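Local coordinates for protein thiol-activated cytolysin (Desulfobulbus propionicus, PDB 6NAL) that probably forms pores in cholesterol-containing target membranes, as a bacterial toxin of the thiol-activated, cholesterol-dependent cytolysin family, at residues Gln15-Pro18 and Lys19-Met22. Residues are numbered along the deposited sequence; the frame is centred on the assembly and turned at random.
Sequences QYNP and KTVM
N17 and T20 close a type I beta turn, with P18 and K19 at its two corners, in the loop between helix 2-12 and strand 37-41. One backbone hydrogen bond shuts it: T20 N gives its hydrogen to N17 O at 3.1 Å, with an N-H...O angle of 157°. P18 suits its corner, since its ring already restricts phi to the range the turn needs and that position has no N-H to give.

The side-chain packing is modest. N17 extends with CG anti to its own N (chi1 165°), and this brings CG alongside K19 N and T20 OG1, the side chain crossing that of T20 at about a right angle; N17 CB lies 3.7 Å from T20 OG1. Just past the turn, V21 CG1 rests 3.9 Å from P18 O.

P18 and V21 tie the turn to F340 of strand 332-340, and the Y16 ring meets that of F340 with the planes inclined. Further on, M22 (selenomethionine in the model) is buried against N81 and L83 of helix 81-84. The turn is thus probably held in shape by the proline and one backbone bond, with apolar contacts likely placing it on the protein and K19 and T20 exposed to solvent.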
loop_
_atom_site.group_PDB
_atom_site.type_symbol
_atom_site.label_atom_id
_atom_site.label_comp_id
_atom_site.label_asym_id
_atom_site.label_seq_id
_atom_site.Cartn_x
_atom_site.Cartn_y
_atom_site.Cartn_z
ATOM N N GLN A 15 -37.318 33.231 -7.760
ATOM C CA GLN A 15 -37.167 31.924 -7.123
ATOM C C GLN A 15 -36.013 31.184 -7.792
ATOM O O GLN A 15 -36.006 30.989 -9.017
ATOM C CB GLN A 15 -38.463 31.111 -7.201
ATOM C CG GLN A 15 -39.721 31.943 -7.046
ATOM C CD GLN A 15 -40.869 31.458 -7.924
ATOM O OE1 GLN A 15 -41.198 30.273 -7.929
ATOM N NE2 GLN A 15 -41.484 32.377 -8.671
ATOM N N TYR A 16 -35.004 30.848 -6.998
ATOM C CA TYR A 16 -33.840 30.112 -7.469
ATOM C C TYR A 16 -33.231 29.469 -6.237
ATOM O O TYR A 16 -33.414 29.947 -5.109
ATOM C CB TYR A 16 -32.808 31.000 -8.192
ATOM C CG TYR A 16 -32.224 32.030 -7.283
ATOM C CD1 TYR A 16 -31.225 31.702 -6.361
ATOM C CD2 TYR A 16 -32.704 33.341 -7.313
ATOM C CE1 TYR A 16 -30.739 32.648 -5.508
ATOM C CE2 TYR A 16 -32.218 34.299 -6.469
ATOM C CZ TYR A 16 -31.234 33.958 -5.573
ATOM O OH TYR A 16 -30.759 34.952 -4.748
ATOM N N ASN A 17 -32.489 28.399 -6.470
ATOM C CA ASN A 17 -31.884 27.627 -5.393
ATOM C C ASN A 17 -30.447 28.093 -5.211
ATOM O O ASN A 17 -29.624 27.887 -6.119
ATOM C CB ASN A 17 -31.940 26.137 -5.722
ATOM C CG ASN A 17 -31.020 25.288 -4.836
ATOM O OD1 ASN A 17 -30.434 24.327 -5.305
ATOM N ND2 ASN A 17 -30.915 25.628 -3.561
ATOM N N PRO A 18 -30.097 28.743 -4.093
ATOM C CA PRO A 18 -28.741 29.305 -3.987
ATOM C C PRO A 18 -27.645 28.293 -4.277
ATOM O O PRO A 18 -26.600 28.680 -4.812
ATOM C CB PRO A 18 -28.674 29.812 -2.536
ATOM C CG PRO A 18 -30.092 30.083 -2.152
ATOM C CD PRO A 18 -30.902 29.014 -2.884
ATOM N N LYS A 19 -27.857 27.007 -3.971
ATOM C CA LYS A 19 -26.772 26.041 -4.065
ATOM C C LYS A 19 -26.453 25.613 -5.484
ATOM O O LYS A 19 -25.304 25.255 -5.740
ATOM C CB LYS A 19 -27.099 24.814 -3.228
ATOM C CG LYS A 19 -27.151 25.116 -1.737
ATOM C CD LYS A 19 -28.392 24.538 -1.072
ATOM C CE LYS A 19 -28.416 24.881 0.425
ATOM N NZ LYS A 19 -27.603 23.934 1.255
ATOM N N THR A 20 -27.387 25.728 -6.425
ATOM C CA THR A 20 -27.183 25.173 -7.754
ATOM C C THR A 20 -27.093 26.202 -8.874
ATOM O O THR A 20 -27.016 25.819 -10.042
ATOM C CB THR A 20 -28.307 24.192 -8.077
ATOM O OG1 THR A 20 -29.519 24.914 -8.311
ATOM C CG2 THR A 20 -28.507 23.213 -6.937
ATOM N N VAL A 21 -27.081 27.490 -8.579
ATOM C CA VAL A 21 -27.089 28.438 -9.687
ATOM C C VAL A 21 -25.690 28.612 -10.286
ATOM O O VAL A 21 -25.539 28.755 -11.501
ATOM C CB VAL A 21 -27.717 29.777 -9.238
ATOM C CG1 VAL A 21 -26.846 30.498 -8.260
ATOM C CG2 VAL A 21 -27.948 30.649 -10.423
HETATM N N MSE A 22 -24.643 28.621 -9.469
HETATM C CA MSE A 22 -23.295 28.399 -10.005
HETATM C C MSE A 22 -22.774 27.065 -9.408
HETATM O O MSE A 22 -23.062 26.713 -8.253
HETATM C CB MSE A 22 -22.360 29.550 -9.693
HETATM C CG MSE A 22 -22.831 30.924 -10.153
HETATM SE SE MSE A 22 -21.423 32.218 -9.598
HETATM C CE MSE A 22 -21.775 32.719 -7.935
#